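Ankyrin repeat family protein (Enterococcus faecalis, PDB 3HRA) is of unknown function but, as an ankyrin-repeat protein, probably offers an elongated helical scaffold for binding other macromolecules. Local coordinates at residues A[23-28]-A[55-60]; A[90-95]-A[123-128]; A[113-118]-A[148-153]. One frame throughout, in Å; residues are numbered along the deposited sequence.

Contact 1: A[23-28]-A[55-60]; sequences EILQDT and AKALID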
ATOM      1  N   GLU A  23     -10.597  -0.484  25.569  1.00  8.68           N
ATOM      2  CA  GLU A  23     -10.378  -0.460  27.008  1.00  7.03           C
ATOM      3  C   GLU A  23      -8.951  -0.023  27.327  1.00  6.00           C
ATOM      4  O   GLU A  23      -8.739   0.851  28.157  1.00  8.66           O
ATOM      5  CB  GLU A  23     -10.657  -1.840  27.636  1.00  7.29           C
ATOM      6  CG  GLU A  23     -10.198  -1.960  29.094  1.00 12.95           C
ATOM      7  CD  GLU A  23      -9.923  -3.406  29.519  1.00 14.25           C
ATOM      8  OE1 GLU A  23     -10.898  -4.167  29.597  1.00 15.67           O
ATOM      9  OE2 GLU A  23      -8.739  -3.775  29.785  1.00 21.23           O
ATOM     10  N   ILE A  24      -7.972  -0.643  26.672  1.00  5.15           N
ATOM     11  CA  ILE A  24      -6.578  -0.313  26.944  1.00  8.04           C
ATOM     12  C   ILE A  24      -6.247   1.119  26.527  1.00  6.82           C
ATOM     13  O   ILE A  24      -5.524   1.824  27.226  1.00  7.87           O
ATOM     14  CB  ILE A  24      -5.622  -1.298  26.249  1.00  8.13           C
ATOM     15  CG1 ILE A  24      -5.765  -2.704  26.860  1.00  6.61           C
ATOM     16  CG2 ILE A  24      -4.175  -0.799  26.345  1.00  8.15           C
ATOM     17  CD1 ILE A  24      -5.152  -3.800  26.000  1.00  6.33           C
ATOM     18  N   LEU A  25      -6.794   1.555  25.399  1.00  5.85           N
ATOM     19  CA  LEU A  25      -6.469   2.873  24.857  1.00  6.00           C
ATOM     20  C   LEU A  25      -7.020   4.004  25.733  1.00  9.67           C
ATOM     21  O   LEU A  25      -6.603   5.163  25.611  1.00  9.99           O
ATOM     22  CB  LEU A  25      -6.993   3.009  23.425  1.00  6.62           C
ATOM     23  CG  LEU A  25      -6.260   2.170  22.382  1.00  6.03           C
ATOM     24  CD1 LEU A  25      -6.861   2.354  21.002  1.00  4.51           C
ATOM     25  CD2 LEU A  25      -4.757   2.515  22.381  1.00 12.53           C
ATOM     26  N   GLN A  26      -7.942   3.667  26.631  1.00  7.18           N
ATOM     27  CA  GLN A  26      -8.489   4.661  27.563  1.00  5.72           C
ATOM     28  C   GLN A  26      -7.412   5.104  28.569  1.00  9.71           C
ATOM     29  O   GLN A  26      -7.504   6.176  29.161  1.00  9.50           O
ATOM     30  CB  GLN A  26      -9.731   4.106  28.273  1.00  9.34           C
ATOM     31  CG  GLN A  26     -10.476   5.105  29.152  1.00 13.37           C
ATOM     32  CD  GLN A  26     -10.022   5.097  30.619  1.00 16.97           C
ATOM     33  OE1 GLN A  26     -10.508   5.892  31.429  1.00 26.17           O
ATOM     34  NE2 GLN A  26      -9.104   4.202  30.965  1.00 10.98           N
ATOM     35  N   ASP A  27      -6.389   4.271  28.736  1.00  8.39           N
ATOM     36  CA  ASP A  27      -5.220   4.596  29.555  1.00  8.86           C
ATOM     37  C   ASP A  27      -4.316   5.559  28.792  1.00  7.72           C
ATOM     38  O   ASP A  27      -3.647   5.174  27.822  1.00  8.05           O
ATOM     39  CB  ASP A  27      -4.472   3.308  29.920  1.00  9.71           C
ATOM     40  CG  ASP A  27      -3.097   3.565  30.546  1.00 15.93           C
ATOM     41  OD1 ASP A  27      -2.821   4.705  30.979  1.00 17.41           O
ATOM     42  OD2 ASP A  27      -2.287   2.614  30.595  1.00 23.83           O
ATOM     43  N   THR A  28      -4.310   6.820  29.237  1.00  9.45           N
ATOM     44  CA  THR A  28      -3.633   7.907  28.527  1.00 15.84           C
ATOM     45  C   THR A  28      -2.115   7.766  28.531  1.00  9.62           C
ATOM     46  O   THR A  28      -1.435   8.445  27.773  1.00 15.41           O
ATOM     47  CB  THR A  28      -3.984   9.291  29.137  1.00 14.63           C
ATOM     48  OG1 THR A  28      -3.566   9.334  30.506  1.00 18.82           O
ATOM     49  CG2 THR A  28      -5.477   9.540  29.071  1.00 24.46           C
ATOM     50  N   ALA A  55      -7.995  -0.462  13.870  1.00  3.45           N
ATOM     51  CA  ALA A  55      -7.017   0.381  13.195  1.00  3.98           C
ATOM     52  C   ALA A  55      -7.367   1.858  13.364  1.00  3.44           C
ATOM     53  O   ALA A  55      -6.493   2.679  13.650  1.00  3.53           O
ATOM     54  CB  ALA A  55      -6.887  -0.001  11.694  1.00  6.39           C
ATOM     55  N   LYS A  56      -8.638   2.206  13.180  1.00  6.89           N
ATOM     56  CA  LYS A  56      -9.071   3.600  13.379  1.00  9.20           C
ATOM     57  C   LYS A  56      -8.802   4.058  14.821  1.00  9.27           C
ATOM     58  O   LYS A  56      -8.296   5.162  15.044  1.00  7.35           O
ATOM     59  CB  LYS A  56     -10.550   3.772  13.018  1.00  6.29           C
ATOM     60  CG  LYS A  56     -10.854   3.642  11.523  1.00  7.78           C
ATOM     61  CD  LYS A  56     -12.371   3.697  11.273  1.00  7.46           C
ATOM     62  CE  LYS A  56     -12.667   3.737   9.777  1.00 12.77           C
ATOM     63  NZ  LYS A  56     -14.136   3.658   9.531  1.00 20.38           N
ATOM     64  N   ALA A  57      -9.129   3.204  15.790  1.00  6.28           N
ATOM     65  CA  ALA A  57      -8.903   3.536  17.205  1.00  8.03           C
ATOM     66  C   ALA A  57      -7.432   3.838  17.506  1.00  9.19           C
ATOM     67  O   ALA A  57      -7.115   4.764  18.267  1.00  8.04           O
ATOM     68  CB  ALA A  57      -9.406   2.416  18.119  1.00  7.17           C
ATOM     69  N   LEU A  58      -6.540   3.052  16.912  1.00  4.89           N
ATOM     70  CA  LEU A  58      -5.107   3.194  17.169  1.00  4.01           C
ATOM     71  C   LEU A  58      -4.573   4.454  16.500  1.00  7.87           C
ATOM     72  O   LEU A  58      -3.771   5.179  17.088  1.00  6.51           O
ATOM     73  CB  LEU A  58      -4.349   1.948  16.688  1.00  4.43           C
ATOM     74  CG  LEU A  58      -4.567   0.710  17.561  1.00  5.09           C
ATOM     75  CD1 LEU A  58      -4.131  -0.568  16.861  1.00  5.67           C
ATOM     76  CD2 LEU A  58      -3.833   0.871  18.898  1.00  4.92           C
ATOM     77  N   ILE A  59      -5.019   4.716  15.273  1.00  5.24           N
ATOM     78  CA  ILE A  59      -4.612   5.924  14.566  1.00  7.23           C
ATOM     79  C   ILE A  59      -5.067   7.178  15.317  1.00  8.25           C
ATOM     80  O   ILE A  59      -4.327   8.159  15.423  1.00  9.80           O
ATOM     81  CB  ILE A  59      -5.127   5.937  13.109  1.00  6.53           C
ATOM     82  CG1 ILE A  59      -4.374   4.885  12.291  1.00  5.30           C
ATOM     83  CG2 ILE A  59      -4.908   7.298  12.491  1.00  8.48           C
ATOM     84  CD1 ILE A  59      -5.083   4.499  10.973  1.00  8.55           C
ATOM     85  N   ASP A  60      -6.286   7.151  15.845  1.00  7.62           N
ATOM     86  CA  ASP A  60      -6.787   8.271  16.643  1.00  7.45           C
ATOM     87  C   ASP A  60      -5.970   8.481  17.914  1.00  9.13           C
ATOM     88  O   ASP A  60      -5.904   9.591  18.426  1.00 12.60           O
ATOM     89  CB  ASP A  60      -8.259   8.053  17.025  1.00  9.30           C
ATOM     90  CG  ASP A  60      -9.218   8.192  15.843  1.00 14.04           C
ATOM     91  OD1 ASP A  60      -8.789   8.583  14.727  1.00 13.37           O
ATOM     92  OD2 ASP A  60     -10.420   7.905  16.042  1.00 15.77           O
TER

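Contact 2: A[90-95]-A[123-128]; sequences YMLKHA and KLLLED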
ATOM      1  N   TYR A  90      -8.705   6.133   5.651  1.00  6.75           N
ATOM      2  CA  TYR A  90      -8.603   6.752   6.960  1.00  8.00           C
ATOM      3  C   TYR A  90      -7.205   7.332   7.191  1.00  9.03           C
ATOM      4  O   TYR A  90      -7.062   8.465   7.675  1.00  9.94           O
ATOM      5  CB  TYR A  90      -8.976   5.760   8.064  1.00  4.27           C
ATOM      6  CG  TYR A  90      -9.392   6.422   9.351  1.00  7.95           C
ATOM      7  CD1 TYR A  90     -10.674   6.940   9.501  1.00  8.66           C
ATOM      8  CD2 TYR A  90      -8.499   6.536  10.419  1.00 10.27           C
ATOM      9  CE1 TYR A  90     -11.067   7.542  10.689  1.00  9.71           C
ATOM     10  CE2 TYR A  90      -8.877   7.133  11.603  1.00 10.24           C
ATOM     11  CZ  TYR A  90     -10.156   7.640  11.732  1.00  8.38           C
ATOM     12  OH  TYR A  90     -10.533   8.234  12.914  1.00 13.89           O
ATOM     13  N   MET A  91      -6.184   6.554   6.842  1.00  5.83           N
ATOM     14  CA  MET A  91      -4.804   7.011   6.983  1.00  7.02           C
ATOM     15  C   MET A  91      -4.553   8.283   6.188  1.00  8.07           C
ATOM     16  O   MET A  91      -3.908   9.200   6.677  1.00  7.26           O
ATOM     17  CB  MET A  91      -3.831   5.937   6.535  1.00  6.11           C
ATOM     18  CG  MET A  91      -3.772   4.733   7.459  1.00  6.30           C
ATOM     19  SD  MET A  91      -2.694   3.479   6.746  1.00  9.44           S
ATOM     20  CE  MET A  91      -2.478   2.344   8.121  1.00  9.40           C
ATOM     21  N   LEU A  92      -5.055   8.329   4.959  1.00  7.86           N
ATOM     22  CA  LEU A  92      -4.866   9.508   4.097  1.00  9.42           C
ATOM     23  C   LEU A  92      -5.567  10.762   4.644  1.00 10.25           C
ATOM     24  O   LEU A  92      -5.208  11.887   4.287  1.00 14.27           O
ATOM     25  CB  LEU A  92      -5.345   9.211   2.676  1.00  6.57           C
ATOM     26  CG  LEU A  92      -4.475   8.189   1.933  1.00  7.01           C
ATOM     27  CD1 LEU A  92      -5.097   7.774   0.597  1.00  8.66           C
ATOM     28  CD2 LEU A  92      -3.074   8.757   1.741  1.00 14.40           C
ATOM     29  N   LYS A  93      -6.562  10.572   5.511  1.00 11.52           N
ATOM     30  CA  LYS A  93      -7.262  11.701   6.132  1.00 11.94           C
ATOM     31  C   LYS A  93      -6.750  12.062   7.527  1.00  9.06           C
ATOM     32  O   LYS A  93      -6.839  13.221   7.939  1.00 12.03           O
ATOM     33  CB  LYS A  93      -8.762  11.412   6.259  1.00 13.71           C
ATOM     34  CG  LYS A  93      -9.515  11.258   4.949  1.00 20.67           C
ATOM     35  CD  LYS A  93     -10.983  10.904   5.248  1.00 20.09           C
ATOM     36  CE  LYS A  93     -11.625  10.153   4.083  1.00 24.39           C
ATOM     37  NZ  LYS A  93     -12.890   9.451   4.478  1.00 30.35           N
ATOM     38  N   HIS A  94      -6.263  11.073   8.275  1.00  8.20           N
ATOM     39  CA  HIS A  94      -5.976  11.287   9.699  1.00 10.12           C
ATOM     40  C   HIS A  94      -4.532  11.073  10.130  1.00  7.31           C
ATOM     41  O   HIS A  94      -4.220  11.095  11.321  1.00 10.87           O
ATOM     42  CB  HIS A  94      -6.904  10.431  10.563  1.00 12.75           C
ATOM     43  CG  HIS A  94      -8.336  10.825  10.456  1.00 12.24           C
ATOM     44  ND1 HIS A  94      -9.227  10.197   9.609  1.00 14.41           N
ATOM     45  CD2 HIS A  94      -9.034  11.812  11.064  1.00 12.87           C
ATOM     46  CE1 HIS A  94     -10.413  10.762   9.720  1.00 13.55           C
ATOM     47  NE2 HIS A  94     -10.321  11.749  10.599  1.00 21.60           N
ATOM     48  N   ALA A  95      -3.655  10.861   9.161  1.00  8.10           N
ATOM     49  CA  ALA A  95      -2.246  10.654   9.458  1.00  5.75           C
ATOM     50  C   ALA A  95      -1.396  11.181   8.310  1.00  8.22           C
ATOM     51  O   ALA A  95      -1.922  11.638   7.290  1.00  8.34           O
ATOM     52  CB  ALA A  95      -1.973   9.174   9.712  1.00  8.97           C
ATOM     53  N   LYS A 123      -6.787   4.463  -7.048  1.00 10.92           N
ATOM     54  CA  LYS A 123      -7.563   5.696  -7.201  1.00 10.58           C
ATOM     55  C   LYS A 123      -7.349   6.590  -6.013  1.00 11.03           C
ATOM     56  O   LYS A 123      -7.105   7.788  -6.160  1.00 17.16           O
ATOM     57  CB  LYS A 123      -9.052   5.386  -7.321  1.00 16.20           C
ATOM     58  CG  LYS A 123      -9.451   4.703  -8.600  1.00 22.83           C
ATOM     59  CD  LYS A 123     -10.921   4.268  -8.554  1.00 23.25           C
ATOM     60  CE  LYS A 123     -11.291   3.446  -9.799  1.00 26.97           C
ATOM     61  NZ  LYS A 123     -12.415   2.480  -9.558  1.00 34.39           N
ATOM     62  N   LEU A 124      -7.439   5.991  -4.827  1.00 12.68           N
ATOM     63  CA  LEU A 124      -7.239   6.706  -3.579  1.00 11.53           C
ATOM     64  C   LEU A 124      -5.864   7.384  -3.538  1.00 11.64           C
ATOM     65  O   LEU A 124      -5.750   8.575  -3.212  1.00 16.86           O
ATOM     66  CB  LEU A 124      -7.356   5.713  -2.427  1.00 16.35           C
ATOM     67  CG  LEU A 124      -8.310   5.982  -1.277  1.00 18.87           C
ATOM     68  CD1 LEU A 124      -9.640   6.490  -1.777  1.00 24.78           C
ATOM     69  CD2 LEU A 124      -8.474   4.684  -0.478  1.00 17.52           C
ATOM     70  N   LEU A 125      -4.819   6.630  -3.873  1.00  8.20           N
ATOM     71  CA  LEU A 125      -3.467   7.164  -3.821  1.00  9.51           C
ATOM     72  C   LEU A 125      -3.251   8.247  -4.885  1.00  8.54           C
ATOM     73  O   LEU A 125      -2.579   9.252  -4.624  1.00 16.55           O
ATOM     74  CB  LEU A 125      -2.435   6.045  -3.951  1.00 10.29           C
ATOM     75  CG  LEU A 125      -2.431   5.046  -2.782  1.00  7.07           C
ATOM     76  CD1 LEU A 125      -1.739   3.760  -3.208  1.00  9.73           C
ATOM     77  CD2 LEU A 125      -1.766   5.635  -1.532  1.00  9.47           C
ATOM     78  N   LEU A 126      -3.816   8.043  -6.073  1.00 12.38           N
ATOM     79  CA  LEU A 126      -3.723   9.062  -7.116  1.00 12.18           C
ATOM     80  C   LEU A 126      -4.448  10.367  -6.707  1.00 16.27           C
ATOM     81  O   LEU A 126      -3.904  11.462  -6.881  1.00 17.82           O
ATOM     82  CB  LEU A 126      -4.232   8.528  -8.457  1.00 14.14           C
ATOM     83  CG  LEU A 126      -3.390   7.410  -9.093  1.00 10.67           C
ATOM     84  CD1 LEU A 126      -4.044   6.880 -10.357  1.00 12.41           C
ATOM     85  CD2 LEU A 126      -1.981   7.891  -9.393  1.00 14.19           C
ATOM     86  N   GLU A 127      -5.651  10.246  -6.142  1.00 19.49           N
ATOM     87  CA  GLU A 127      -6.452  11.411  -5.748  1.00 14.46           C
ATOM     88  C   GLU A 127      -5.838  12.200  -4.597  1.00 16.93           C
ATOM     89  O   GLU A 127      -5.724  13.424  -4.676  1.00 26.38           O
ATOM     90  CB  GLU A 127      -7.894  11.006  -5.383  1.00 16.45           C
ATOM     91  CG  GLU A 127      -8.684  10.391  -6.530  1.00 24.95           C
ATOM     92  CD  GLU A 127     -10.108   9.999  -6.136  1.00 26.94           C
ATOM     93  OE1 GLU A 127     -10.491  10.196  -4.954  1.00 38.45           O
ATOM     94  OE2 GLU A 127     -10.840   9.495  -7.017  1.00 35.92           O
ATOM     95  N   ASP A 128      -5.449  11.514  -3.518  1.00 21.32           N
ATOM     96  CA  ASP A 128      -5.024  12.209  -2.295  1.00 21.54           C
ATOM     97  C   ASP A 128      -3.842  11.558  -1.567  1.00 19.22           C
ATOM     98  O   ASP A 128      -3.785  11.567  -0.329  1.00 26.32           O
ATOM     99  CB  ASP A 128      -6.204  12.372  -1.316  1.00 27.43           C
ATOM    100  CG  ASP A 128      -7.193  13.466  -1.743  1.00 26.47           C
ATOM    101  OD1 ASP A 128      -6.756  14.541  -2.219  1.00 41.99           O
ATOM    102  OD2 ASP A 128      -8.415  13.242  -1.599  1.00 37.65           O
TER

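Contact 3: A[113-118]-A[148-153]; sequences AAEKGH and VGLREG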
ATOM      1  N   ALA A 113      -0.038  -1.835  -5.042  1.00  6.28           N
ATOM      2  CA  ALA A 113      -1.492  -1.719  -5.192  1.00  6.04           C
ATOM      3  C   ALA A 113      -1.895  -2.003  -6.638  1.00  7.50           C
ATOM      4  O   ALA A 113      -2.861  -2.715  -6.894  1.00  8.85           O
ATOM      5  CB  ALA A 113      -1.978  -0.339  -4.766  1.00  3.84           C
ATOM      6  N   ALA A 114      -1.146  -1.448  -7.587  1.00  6.63           N
ATOM      7  CA  ALA A 114      -1.432  -1.682  -9.001  1.00  7.91           C
ATOM      8  C   ALA A 114      -1.141  -3.125  -9.422  1.00  8.62           C
ATOM      9  O   ALA A 114      -1.954  -3.731 -10.116  1.00 10.16           O
ATOM     10  CB  ALA A 114      -0.674  -0.690  -9.891  1.00  6.33           C
ATOM     11  N   GLU A 115       0.002  -3.670  -8.999  1.00  6.93           N
ATOM     12  CA  GLU A 115       0.386  -5.022  -9.389  1.00  7.45           C
ATOM     13  C   GLU A 115      -0.633  -6.016  -8.877  1.00  8.27           C
ATOM     14  O   GLU A 115      -0.991  -6.966  -9.569  1.00  9.35           O
ATOM     15  CB  GLU A 115       1.771  -5.380  -8.847  1.00  7.58           C
ATOM     16  CG  GLU A 115       2.268  -6.782  -9.251  1.00 12.07           C
ATOM     17  CD  GLU A 115       2.045  -7.837  -8.162  1.00 16.79           C
ATOM     18  OE1 GLU A 115       2.444  -7.597  -7.008  1.00 23.20           O
ATOM     19  OE2 GLU A 115       1.495  -8.917  -8.461  1.00 25.40           O
ATOM     20  N   LYS A 116      -1.120  -5.776  -7.658  1.00  8.95           N
ATOM     21  CA  LYS A 116      -2.029  -6.712  -7.016  1.00  8.77           C
ATOM     22  C   LYS A 116      -3.494  -6.497  -7.382  1.00 11.75           C
ATOM     23  O   LYS A 116      -4.373  -7.206  -6.878  1.00 11.66           O
ATOM     24  CB  LYS A 116      -1.818  -6.704  -5.495  1.00  7.19           C
ATOM     25  CG  LYS A 116      -0.462  -7.272  -5.085  1.00 11.03           C
ATOM     26  CD  LYS A 116      -0.136  -6.937  -3.651  1.00 11.27           C
ATOM     27  CE  LYS A 116       1.000  -7.801  -3.109  1.00 20.86           C
ATOM     28  NZ  LYS A 116       2.026  -8.089  -4.124  1.00 27.11           N
ATOM     29  N   GLY A 117      -3.748  -5.546  -8.281  1.00  6.76           N
ATOM     30  CA  GLY A 117      -5.085  -5.328  -8.819  1.00 11.11           C
ATOM     31  C   GLY A 117      -6.041  -4.544  -7.944  1.00 11.53           C
ATOM     32  O   GLY A 117      -7.251  -4.570  -8.160  1.00 11.16           O
ATOM     33  N   HIS A 118      -5.506  -3.846  -6.945  1.00  9.50           N
ATOM     34  CA  HIS A 118      -6.340  -3.106  -6.005  1.00  8.00           C
ATOM     35  C   HIS A 118      -6.668  -1.728  -6.537  1.00 10.32           C
ATOM     36  O   HIS A 118      -6.107  -0.728  -6.101  1.00 10.19           O
ATOM     37  CB  HIS A 118      -5.635  -3.036  -4.651  1.00  9.35           C
ATOM     38  CG  HIS A 118      -5.471  -4.379  -4.026  1.00  9.54           C
ATOM     39  ND1 HIS A 118      -4.250  -4.875  -3.615  1.00 13.62           N
ATOM     40  CD2 HIS A 118      -6.375  -5.361  -3.797  1.00  9.55           C
ATOM     41  CE1 HIS A 118      -4.418  -6.088  -3.125  1.00  9.98           C
ATOM     42  NE2 HIS A 118      -5.694  -6.413  -3.233  1.00 15.09           N
ATOM     43  N   VAL A 148       1.265  -4.071 -16.232  1.00  5.85           N
ATOM     44  CA  VAL A 148       1.309  -4.656 -17.573  1.00  5.17           C
ATOM     45  C   VAL A 148       2.113  -5.956 -17.623  1.00 10.47           C
ATOM     46  O   VAL A 148       1.614  -6.984 -18.075  1.00 13.08           O
ATOM     47  CB  VAL A 148       1.915  -3.681 -18.596  1.00  6.13           C
ATOM     48  CG1 VAL A 148       2.113  -4.390 -19.952  1.00  8.56           C
ATOM     49  CG2 VAL A 148       1.002  -2.469 -18.771  1.00  5.74           C
ATOM     50  N   GLY A 149       3.349  -5.908 -17.128  1.00  8.60           N
ATOM     51  CA  GLY A 149       4.308  -6.976 -17.366  1.00  8.90           C
ATOM     52  C   GLY A 149       4.264  -8.139 -16.401  1.00 12.62           C
ATOM     53  O   GLY A 149       4.639  -9.265 -16.746  1.00 14.62           O
ATOM     54  N   LEU A 150       3.816  -7.882 -15.184  1.00  9.48           N
ATOM     55  CA  LEU A 150       3.858  -8.912 -14.163  1.00 10.72           C
ATOM     56  C   LEU A 150       2.546  -9.671 -14.076  1.00 10.47           C
ATOM     57  O   LEU A 150       2.476 -10.697 -13.419  1.00 14.23           O
ATOM     58  CB  LEU A 150       4.222  -8.317 -12.808  1.00 10.27           C
ATOM     59  CG  LEU A 150       5.726  -8.162 -12.531  1.00 15.62           C
ATOM     60  CD1 LEU A 150       6.462  -7.505 -13.680  1.00 23.37           C
ATOM     61  CD2 LEU A 150       5.955  -7.391 -11.239  1.00 10.25           C
ATOM     62  N   ARG A 151       1.516  -9.166 -14.748  1.00 10.17           N
ATOM     63  CA  ARG A 151       0.166  -9.699 -14.566  1.00 10.19           C
ATOM     64  C   ARG A 151      -0.441 -10.256 -15.856  1.00  6.84           C
ATOM     65  O   ARG A 151       0.239 -10.399 -16.864  1.00 14.11           O
ATOM     66  CB  ARG A 151      -0.748  -8.640 -13.937  1.00  9.78           C
ATOM     67  CG  ARG A 151      -0.253  -8.143 -12.566  1.00 10.00           C
ATOM     68  CD  ARG A 151      -0.059  -9.275 -11.542  1.00  8.92           C
ATOM     69  NE  ARG A 151      -1.244 -10.122 -11.388  1.00 14.69           N
ATOM     70  CZ  ARG A 151      -1.707 -10.586 -10.227  1.00 13.10           C
ATOM     71  NH1 ARG A 151      -1.109 -10.270  -9.084  1.00 14.32           N
ATOM     72  NH2 ARG A 151      -2.791 -11.359 -10.208  1.00 18.04           N
ATOM     73  N   GLU A 152      -1.741 -10.544 -15.804  1.00 10.49           N
ATOM     74  CA  GLU A 152      -2.418 -11.382 -16.799  1.00 11.81           C
ATOM     75  C   GLU A 152      -3.050 -10.648 -17.995  1.00 12.40           C
ATOM     76  O   GLU A 152      -3.619 -11.282 -18.887  1.00 16.91           O
ATOM     77  CB  GLU A 152      -3.480 -12.229 -16.090  1.00 18.48           C
ATOM     78  CG  GLU A 152      -2.910 -13.190 -15.030  1.00 17.77           C
ATOM     79  CD  GLU A 152      -2.363 -12.483 -13.790  1.00 22.70           C
ATOM     80  OE1 GLU A 152      -2.887 -11.401 -13.437  1.00 23.08           O
ATOM     81  OE2 GLU A 152      -1.410 -13.012 -13.167  1.00 32.90           O
ATOM     82  N   GLY A 153      -2.971  -9.323 -18.001  1.00  9.88           N
ATOM     83  CA  GLY A 153      -3.458  -8.533 -19.121  1.00  9.42           C
ATOM     84  C   GLY A 153      -4.964  -8.479 -19.292  1.00 10.58           C
ATOM     85  O   GLY A 153      -5.452  -8.057 -20.348  1.00 12.98           O
TER

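Contact 1: A[23-28]-A[55-60]
L25 of helix 18-25 lies opposite L58 of helix 52-60, the two backbones being closest here with L25 CA 7.8 Å from L58 CA. The contact is small and apolar in its side chains, and L25 carries it by reaching across to two consecutive residues. Its CD1 methyl lies 3.8 Å from A57 CB and 3.7 Å from A57 O, so this branch rests on the A57 methyl and its carbonyl group, with L58 CD2 alongside. The small methyl of A57 suits the place because it lets the leucine come this close to the backbone. The other branch meets a leucine: L25 CD2 is 4.0 Å from L58 CD2, which lies equally near to L25 CD1 and so sits by the fork of the L25 side chain. The two leucines cross at about a right angle; branched and apolar, they suit these buried positions, one methyl of L58 meeting both of L25. In L58, chi1 -72° sets CG anti to the carbonyl carbon, and chi2 near 164° then carries CD2 to L25 although CB does not point there. R61 NE donates to L25 O, adding a polar tie. L58 also packs on L9 of helix 8-14 and on P42 and L43 of helix 42-49, while I59 and K56 turn to helix 85-94, placing helix 52-60 between its neighbours along the stack.

Contact 2: A[90-95]-A[123-128]
L92 of helix 85-94 is the centre of this contact; L124, L125 and D128, at i, i+1 and i+4, lie on one side of helix 119-128 and all meet it. The two segments run nearly parallel, their axes 17° apart in direction and 11.1 Å apart at closest approach. L124 comes first. Its branch point meets one methyl of the partner, L124 CG being 4.1 Å from L92 CD1, and the same methyl also rests 3.9 Å from L124 O. L124 packs further on T85, L88 and A89, so a branched, purely apolar chain fits a place lined by one flank of the adjoining helix. L125 makes a looser touch, with L125 CD2 4.5 Å from L92 CD1; most of this buried leucine serves other partners, among them L88 and Y76. D128 completes the set through its backbone, not its carboxylate. D128 O stands 3.6 Å from L92 CD2 and near CB and CG of L92 as well, covering the leucine from the C-terminal side. An acidic side chain can be tolerated here because it is exposed and the carbonyl does the packing. In L92, chi1 -68° and a near-trans chi2 of 172° put CD1 by L124, within 4.1 Å of D128 O too, and leave CD2 as the methyl closest to D128 O. Helix 85-94 has a further neighbour, Y90 packing against helix 52-60. Side-by-side packing of nearly parallel helices from successive helical pairs is characteristic of the ankyrin-repeat solenoid, and here L92 lies between two of them.

Contact 3: A[113-118]-A[148-153]
E115 and R151 cross at about a right angle in the ankyrin-repeat stack, where the C-terminal end of helix 110-115 faces the loop that follows helix 143-149. Their flat groups are turned only 31° from each other, and the guanidinium presents its edge: R151 NH1 donates to E115 OE2 over 3.0 Å with a fairly straight N-H...O angle of 158°. The oxygen is met on its anti side and from out of the carboxylate plane; a single nitrogen makes the salt bridge. E115 CG is anti to the backbone N (chi1 -178°), and a bend at chi2 then brings the carboxylate round to the arginine. Its other oxygen is held from its own helix end, E115 OE1 accepting from K116 NZ at 3.0 Å on the syn side, so two cations share the carboxylate. R151 is itself folded, bent at chi2 and chi3, and the aliphatic part of the chain lies against the helix end, with R151 CD 3.2 Å from E115 O, a carbonyl that also accepts from Y157 OH. Long, flexible and cationic, arginine can cover a backbone with its methylenes while its tip reaches a carboxylate. L150 adds a little apolar cover, L150 CD2 lying 4.2 Å from E115 CG. Two residues on from E115, G117 has positive phi and closes the helix in a Schellman motif, a conformation that suits glycine. The NE and NH2 side of the guanidinium is taken by the next residue: E152 OE1 accepts side-on from two nitrogens at once, R151 NE at 2.9 Å and R151 NH2 at 3.2 Å.

The contacts are spread along the elongated stack; contact 1 precedes the other two in sequence, while contacts 2 and 3 interleave. Contacts 1 and 2 have centres 21 Å apart and touch directly: D60 OD1 and Y90 OH are 2.5 Å apart in a probable hydrogen bond, and I59 CD1 packs 3.8 Å from M91 CG. Of contact 3, 113-118 lies between 90-95 and 123-128 in the chain, and 148-153 follows them. Its centre is again 21 Å from that of contact 2, nearest atoms about 4 Å apart, without touching. Contacts 1 and 3 are on opposite sides of the chain's centre, 35 Å between centres. Contacts 1 and 2 pack leucines, whereas contact 3 relies on charges at the surface.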